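Long-range contacts in probable adhesion protein (Pseudomonas aeruginosa PAO1, PDB 6R3Z), which binds ferrous iron and other divalent metal ions and is probably the solute-binding component of a bacterial metal transport system: residues A[7-12]-A[26-31]; A[15-20]-A[254-259]; A[58-63]-A[85-90]. All coordinates share one frame; numbering follows the deposited sequence.

How the contacts relate
Contacts 1 and 3 lie in one parallel sheet, and contact 2 joins helix 14-24, which packs on that sheet, to the loop 254-259. The sheet order is 29-32, 8-11, 58-61, 84-86, so the two strand pairings meet in the middle: Gly10 N lies 2.8 Å from Val58 O, and Gly10 O 2.9 Å from Val60 N. Helix 14-24 also connects the strands of contact 1; its Tyr17 CD2 comes within 3.6 Å of Val30 CG1. The same helix reaches contact 3 through Tyr16 OH, 2.9 Å from Asn62 ND2. Contact 3 stands closer to the metal: the side chain of Asn62 is about 9 Å from the nickel ion, that of Tyr256 in contact 2 about 14 Å.

Contact 1 (A[7-12]-A[26-31]); sequences LRIGIT and DKAEVV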
# COMPACT_ATOMS: atom_id res chain seq x y z
N LEU A 7 -20.02 -7.48 14.27
CA LEU A 7 -19.79 -7.23 12.84
C LEU A 7 -18.75 -8.16 12.22
O LEU A 7 -17.70 -8.41 12.81
CB LEU A 7 -19.28 -5.80 12.58
CG LEU A 7 -20.24 -4.62 12.54
CD1 LEU A 7 -19.46 -3.35 12.16
CD2 LEU A 7 -21.33 -4.79 11.50
N ARG A 8 -19.00 -8.61 10.99
CA ARG A 8 -18.03 -9.40 10.22
C ARG A 8 -17.64 -8.48 9.06
O ARG A 8 -18.47 -8.18 8.20
CB ARG A 8 -18.65 -10.74 9.75
CG ARG A 8 -18.69 -11.75 10.90
CD ARG A 8 -19.24 -13.14 10.55
NE ARG A 8 -18.61 -13.74 9.37
CZ ARG A 8 -17.45 -14.39 9.36
NH1 ARG A 8 -16.98 -14.91 8.23
NH2 ARG A 8 -16.75 -14.53 10.48
N ILE A 9 -16.40 -7.99 9.09
CA ILE A 9 -15.85 -7.01 8.14
C ILE A 9 -14.85 -7.62 7.16
O ILE A 9 -13.78 -8.09 7.56
CB ILE A 9 -15.16 -5.87 8.94
CG1 ILE A 9 -16.06 -5.29 10.04
CG2 ILE A 9 -14.61 -4.76 7.99
CD1 ILE A 9 -15.20 -4.59 11.17
N GLY A 10 -15.15 -7.52 5.88
CA GLY A 10 -14.24 -8.00 4.86
C GLY A 10 -13.21 -6.95 4.51
O GLY A 10 -13.49 -5.75 4.55
N ILE A 11 -11.98 -7.40 4.22
CA ILE A 11 -10.86 -6.58 3.78
C ILE A 11 -10.26 -7.20 2.52
O ILE A 11 -10.45 -8.40 2.27
CB ILE A 11 -9.80 -6.30 4.88
CG1 ILE A 11 -9.08 -7.60 5.34
CG2 ILE A 11 -10.42 -5.52 6.04
CD1 ILE A 11 -7.83 -8.00 4.44
N THR A 12 -9.47 -6.41 1.77
CA THR A 12 -8.95 -6.90 0.48
C THR A 12 -7.44 -7.04 0.41
O THR A 12 -6.95 -7.94 -0.28
CB THR A 12 -9.46 -6.00 -0.66
OG1 THR A 12 -8.86 -4.71 -0.53
CG2 THR A 12 -10.99 -5.86 -0.68
N ASP A 26 -10.97 -6.45 19.55
CA ASP A 26 -11.77 -7.67 19.70
C ASP A 26 -13.29 -7.43 19.60
O ASP A 26 -14.06 -8.35 19.88
CB ASP A 26 -11.38 -8.39 21.01
CG ASP A 26 -11.62 -7.58 22.27
OD1 ASP A 26 -12.51 -6.68 22.25
OD2 ASP A 26 -10.95 -7.85 23.29
N LYS A 27 -13.74 -6.22 19.19
CA LYS A 27 -15.18 -5.90 19.14
C LYS A 27 -15.87 -6.36 17.85
O LYS A 27 -17.11 -6.37 17.78
CB LYS A 27 -15.41 -4.41 19.40
CG LYS A 27 -14.81 -3.99 20.74
CD LYS A 27 -15.18 -2.59 21.17
CE LYS A 27 -14.67 -2.31 22.57
NZ LYS A 27 -15.49 -2.99 23.61
N ALA A 28 -15.09 -6.74 16.84
CA ALA A 28 -15.60 -7.20 15.54
C ALA A 28 -14.65 -8.24 14.96
O ALA A 28 -13.54 -8.40 15.48
CB ALA A 28 -15.72 -6.01 14.58
N GLU A 29 -15.07 -8.96 13.91
CA GLU A 29 -14.23 -9.95 13.24
C GLU A 29 -13.72 -9.34 11.90
O GLU A 29 -14.49 -8.70 11.17
CB GLU A 29 -15.00 -11.24 12.94
CG GLU A 29 -15.39 -12.07 14.16
CD GLU A 29 -16.03 -13.38 13.73
OE1 GLU A 29 -17.25 -13.37 13.46
OE2 GLU A 29 -15.31 -14.39 13.63
N VAL A 30 -12.43 -9.54 11.58
CA VAL A 30 -11.83 -9.02 10.35
C VAL A 30 -11.57 -10.22 9.44
O VAL A 30 -10.85 -11.14 9.84
CB VAL A 30 -10.52 -8.21 10.62
CG1 VAL A 30 -10.03 -7.51 9.35
CG2 VAL A 30 -10.72 -7.20 11.76
N VAL A 31 -12.18 -10.22 8.24
CA VAL A 31 -12.15 -11.37 7.34
C VAL A 31 -11.49 -11.04 6.01
O VAL A 31 -12.10 -10.33 5.21
CB VAL A 31 -13.57 -11.99 7.14
CG1 VAL A 31 -13.51 -13.30 6.34
CG2 VAL A 31 -14.32 -12.20 8.46
O HOH W 1 -19.26 -5.47 16.17
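Ile9 O receives the shortest hydrogen bond of this strand pair, from Val31 N at 2.7 Å, and the CA-H of Val30 also leans on the same oxygen. The bonding alternates along the parallel ladder. Leu7 O accepts from Glu29 N, and Ile9 N in turn donates to Glu29 O, both at 2.9 Å. At the far end Ile11 N reaches Val31 O over 3.1 Å, while Gly10 CA lies 3.2 Å from Val31 O in a CA-H...O contact.

Arg8 and Glu29 are bridge partners on one face of the sheet, which Val31 shares. The arginine chain bends at chi3 (50°), carrying the guanidinium along the strands so that Glu29 OE1 lies at its edge, near its plane, and takes the N-H of NH2. The hydrogen bond within this salt bridge is weak, Arg8 NH2 to Glu29 OE1 3.2 Å, and the guanidinium and carboxylate planes are turned 62° apart, so the two groups do not pair side by side in the usual two-pronged way. Val31 CG2 lies over one face of the guanidinium, off toward its rim and 3.8 Å from Arg8 NH1, and NE is held by Thr55 O.

Across the sheet Ile9 and Val30 point to the other face, toward helix 14-24, which connects the two strands in a beta-alpha-beta unit. Ile9 CD1 packs on Ala28 CB at 3.7 Å, and Ile11 CG2 touches Val30 CG1. Before the ladder begins, a water accepts from Leu7 N and donates to Lys27 O, extending the polar link between the chains. Backbone bonding thus supplies most of the polar grip here; a single salt bridge with a weak hydrogen bond adds to it on one face, whereas apolar packing closes the helix-covered face.

Contact 2 (A[15-20]-A[254-259]); sequences PYYSYV and GDYSAG
Tyr17 meets Tyr256 with the face of its ring: Tyr256 CB sits over the centre, 3.7 Å from the ring centroid and 13° off the normal, a CH-pi contact. CG of Tyr17 stands anti to its N (chi1 -176°), which swings the ring off the helix to lie beside the 256-258 backbone. There the N of Ala258 approaches the ring edge, close to its plane. The two tyrosine rings themselves are oblique, with planes at 37°; Tyr256 stacks instead on His14 and hydrogen-bonds through OH to Ile34 O.

At the next residue, Ser18 points its OG between two carbonyls, with Ser257 O at 2.9 Å and Ala258 O at 3.0 Å. The hydroxyl accepts from Tyr261 N and has both carbonyls within reach of its one proton, where the loop turns into helix 260-277, a start to which Ser257 OG adds a weak bond to Lys260 N.

Each lobe has a four-stranded parallel sheet, as expected of a cluster A solute-binding protein; here the chain leaving strand 244-248 of one lobe packs on helix 14-24 of the other.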
# COMPACT_ATOMS: atom_id res chain seq x y z
N PRO A 15 -2.60 -4.07 4.14
CA PRO A 15 -2.68 -2.83 4.94
C PRO A 15 -4.06 -2.61 5.53
O PRO A 15 -4.14 -2.18 6.68
CB PRO A 15 -2.30 -1.74 3.94
CG PRO A 15 -1.40 -2.44 2.97
CD PRO A 15 -2.11 -3.77 2.78
N TYR A 16 -5.14 -2.97 4.78
CA TYR A 16 -6.52 -2.80 5.27
C TYR A 16 -6.83 -3.75 6.41
O TYR A 16 -7.53 -3.34 7.34
CB TYR A 16 -7.55 -2.85 4.14
CG TYR A 16 -7.31 -1.72 3.16
CD1 TYR A 16 -7.83 -0.44 3.39
CD2 TYR A 16 -6.46 -1.89 2.07
CE1 TYR A 16 -7.53 0.63 2.53
CE2 TYR A 16 -6.14 -0.83 1.22
CZ TYR A 16 -6.68 0.43 1.45
OH TYR A 16 -6.35 1.47 0.60
N TYR A 17 -6.24 -4.96 6.40
CA TYR A 17 -6.39 -5.88 7.54
C TYR A 17 -5.79 -5.17 8.79
O TYR A 17 -6.42 -5.14 9.86
CB TYR A 17 -5.64 -7.21 7.31
CG TYR A 17 -5.88 -8.19 8.44
CD1 TYR A 17 -5.09 -8.15 9.60
CD2 TYR A 17 -6.94 -9.09 8.40
CE1 TYR A 17 -5.34 -9.00 10.67
CE2 TYR A 17 -7.20 -9.95 9.48
CZ TYR A 17 -6.40 -9.89 10.61
OH TYR A 17 -6.62 -10.74 11.66
N SER A 18 -4.59 -4.57 8.64
CA SER A 18 -3.94 -3.85 9.75
C SER A 18 -4.78 -2.67 10.24
O SER A 18 -4.98 -2.54 11.46
CB SER A 18 -2.53 -3.40 9.35
OG SER A 18 -1.64 -4.50 9.28
N TYR A 19 -5.33 -1.86 9.31
CA TYR A 19 -6.16 -0.72 9.70
C TYR A 19 -7.37 -1.20 10.49
O TYR A 19 -7.58 -0.74 11.60
CB TYR A 19 -6.69 0.06 8.49
CG TYR A 19 -5.71 0.68 7.51
CD1 TYR A 19 -4.35 0.82 7.83
CD2 TYR A 19 -6.13 1.10 6.25
CE1 TYR A 19 -3.45 1.38 6.91
CE2 TYR A 19 -5.24 1.63 5.32
CZ TYR A 19 -3.91 1.79 5.66
OH TYR A 19 -3.08 2.31 4.69
N VAL A 20 -8.18 -2.12 9.90
CA VAL A 20 -9.44 -2.55 10.53
C VAL A 20 -9.19 -3.24 11.89
O VAL A 20 -9.87 -2.90 12.87
CB VAL A 20 -10.31 -3.38 9.54
CG1 VAL A 20 -11.56 -3.93 10.22
CG2 VAL A 20 -10.69 -2.53 8.32
N GLY A 254 2.65 -12.80 2.48
CA GLY A 254 2.56 -13.55 3.73
C GLY A 254 1.28 -13.39 4.52
O GLY A 254 0.28 -12.97 3.96
N ASP A 255 1.30 -13.79 5.80
CA ASP A 255 0.14 -13.75 6.70
C ASP A 255 -0.42 -12.35 6.96
O ASP A 255 0.33 -11.36 6.97
CB ASP A 255 0.46 -14.39 8.07
CG ASP A 255 0.92 -15.85 8.08
OD1 ASP A 255 0.74 -16.54 7.04
OD2 ASP A 255 1.45 -16.29 9.12
N TYR A 256 -1.72 -12.28 7.23
CA TYR A 256 -2.35 -11.04 7.64
C TYR A 256 -2.10 -10.91 9.14
O TYR A 256 -2.10 -11.91 9.86
CB TYR A 256 -3.86 -11.08 7.40
CG TYR A 256 -4.22 -11.19 5.94
CD1 TYR A 256 -4.19 -10.07 5.11
CD2 TYR A 256 -4.58 -12.41 5.38
CE1 TYR A 256 -4.51 -10.17 3.75
CE2 TYR A 256 -4.90 -12.52 4.03
CZ TYR A 256 -4.89 -11.39 3.23
OH TYR A 256 -5.26 -11.46 1.91
N SER A 257 -1.85 -9.68 9.61
CA SER A 257 -1.61 -9.42 11.03
C SER A 257 -1.89 -7.97 11.31
O SER A 257 -1.70 -7.12 10.44
CB SER A 257 -0.17 -9.79 11.44
OG SER A 257 0.78 -8.77 11.16
N ALA A 258 -2.34 -7.69 12.53
CA ALA A 258 -2.63 -6.32 12.94
C ALA A 258 -1.36 -5.42 12.82
O ALA A 258 -1.48 -4.32 12.29
CB ALA A 258 -3.17 -6.30 14.36
N GLY A 259 -0.19 -5.93 13.21
CA GLY A 259 1.06 -5.18 13.18
C GLY A 259 1.83 -5.10 11.87
O GLY A 259 2.78 -4.32 11.78

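Contact 3 (A[58-63]-A[85-90]); sequences VVVLNG and IEANAK
Ile85 lies against Val60 and Val58 of the neighbouring parallel strand. Its CB is 4.2 Å from Val60 CG2. With CG1 anti to the carbonyl carbon (chi1 -66°), the longer branch heads back along strand 58-61: CG1 rests 3.8 Å from Val58 CG2, and CD1 at the tip touches that same methyl while also nearing Val60 CG2 at 4.1 Å. The one isoleucine branch thus spans two valines two residues apart.

Beneath it the backbones are laced by Ile85 N to Val59 O, Leu61 N to Ile85 O (2.8 Å) and Ala87 N to Leu61 O. This is the closing pair of a beta-alpha-beta unit, in which helix 68-76 carries the chain from strand 58-61 to strand 84-86 at the border of the sheet. Helix 14-24 covers the Val60 side, with Tyr16 touching both Val60 and Ala87.

Past the last bridge, a type I turn from Glu86 to Ala89 brings Asn88 round to the end of strand 58-61. Its ND2 donates to Asn62 O at 2.8 Å, with the acceptor almost in the plane of the Asn88 amide, while OD1 bonds to Thr112 OG1. A water joins the same corner: it donates to Asn62 O and to Glu86 OE1 and accepts from Asn88 N. The Asn62 side-chain amide finds its partners outside the two segments, its ND2 at Tyr16 OH and Pro110 O, its OD1 at the backbone N of Val64 and of His66, a histidine of the nickel site, a placement consistent with a second-shell role for Asn62.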
# COMPACT_ATOMS: atom_id res chain seq x y z
N VAL A 58 -20.15 -6.10 5.96
CA VAL A 58 -19.57 -4.95 5.28
C VAL A 58 -18.23 -5.32 4.68
O VAL A 58 -17.52 -6.17 5.24
CB VAL A 58 -19.46 -3.70 6.22
CG1 VAL A 58 -18.58 -3.97 7.45
CG2 VAL A 58 -18.98 -2.44 5.48
N VAL A 59 -17.86 -4.67 3.55
CA VAL A 59 -16.54 -4.86 2.95
C VAL A 59 -15.85 -3.49 2.87
O VAL A 59 -16.43 -2.55 2.33
CB VAL A 59 -16.56 -5.56 1.55
CG1 VAL A 59 -15.14 -5.73 1.00
CG2 VAL A 59 -17.27 -6.92 1.60
N VAL A 60 -14.62 -3.40 3.38
CA VAL A 60 -13.78 -2.21 3.30
C VAL A 60 -12.99 -2.33 1.98
O VAL A 60 -12.36 -3.36 1.72
CB VAL A 60 -12.83 -2.07 4.52
CG1 VAL A 60 -11.80 -0.95 4.31
CG2 VAL A 60 -13.65 -1.80 5.79
N LEU A 61 -13.05 -1.27 1.16
CA LEU A 61 -12.37 -1.24 -0.15
C LEU A 61 -11.37 -0.11 -0.28
O LEU A 61 -11.59 1.00 0.19
CB LEU A 61 -13.40 -1.06 -1.29
CG LEU A 61 -14.44 -2.15 -1.57
CD1 LEU A 61 -15.26 -1.79 -2.80
CD2 LEU A 61 -13.79 -3.50 -1.79
N ASN A 62 -10.28 -0.40 -1.01
CA ASN A 62 -9.30 0.60 -1.42
C ASN A 62 -10.10 1.46 -2.43
O ASN A 62 -10.10 2.70 -2.34
CB ASN A 62 -8.08 -0.10 -2.07
CG ASN A 62 -7.25 0.82 -2.95
OD1 ASN A 62 -7.46 0.90 -4.17
ND2 ASN A 62 -6.32 1.56 -2.34
N GLY A 63 -10.81 0.78 -3.34
CA GLY A 63 -11.73 1.39 -4.32
C GLY A 63 -11.20 2.44 -5.27
O GLY A 63 -11.99 3.13 -5.93
N ILE A 85 -17.41 0.16 2.37
CA ILE A 85 -16.72 1.34 2.88
C ILE A 85 -15.64 1.73 1.90
O ILE A 85 -14.68 0.96 1.69
CB ILE A 85 -16.18 1.16 4.32
CG1 ILE A 85 -17.35 1.00 5.32
CG2 ILE A 85 -15.24 2.32 4.72
CD1 ILE A 85 -16.90 0.54 6.74
N GLU A 86 -15.79 2.90 1.29
CA GLU A 86 -14.79 3.45 0.36
C GLU A 86 -13.74 4.16 1.25
O GLU A 86 -13.92 5.31 1.67
CB GLU A 86 -15.45 4.41 -0.66
CG GLU A 86 -16.38 3.71 -1.65
CD GLU A 86 -15.77 2.80 -2.69
OE1 GLU A 86 -14.52 2.79 -2.85
OE2 GLU A 86 -16.54 2.08 -3.37
N ALA A 87 -12.66 3.42 1.60
CA ALA A 87 -11.64 3.92 2.53
C ALA A 87 -10.99 5.25 2.12
O ALA A 87 -10.54 6.01 2.98
CB ALA A 87 -10.55 2.87 2.73
N ASN A 88 -10.88 5.47 0.80
CA ASN A 88 -10.18 6.63 0.25
C ASN A 88 -11.07 7.84 -0.01
O ASN A 88 -10.60 8.81 -0.63
CB ASN A 88 -9.44 6.20 -1.03
CG ASN A 88 -8.18 5.43 -0.70
OD1 ASN A 88 -7.23 5.99 -0.14
ND2 ASN A 88 -8.17 4.14 -0.97
N ALA A 89 -12.33 7.81 0.46
CA ALA A 89 -13.31 8.90 0.22
C ALA A 89 -12.78 10.31 0.50
O ALA A 89 -13.15 11.24 -0.22
CB ALA A 89 -14.58 8.65 1.00
N LYS A 90 -11.90 10.47 1.52
CA LYS A 90 -11.36 11.80 1.91
C LYS A 90 -9.86 12.03 1.57
O LYS A 90 -9.30 13.06 1.96
CB LYS A 90 -11.62 12.05 3.41
CG LYS A 90 -13.04 11.74 3.91
CD LYS A 90 -14.09 12.75 3.44
CE LYS A 90 -15.44 12.48 4.04
NZ LYS A 90 -15.53 12.93 5.45
O HOH W 2 -12.20 4.40 -1.56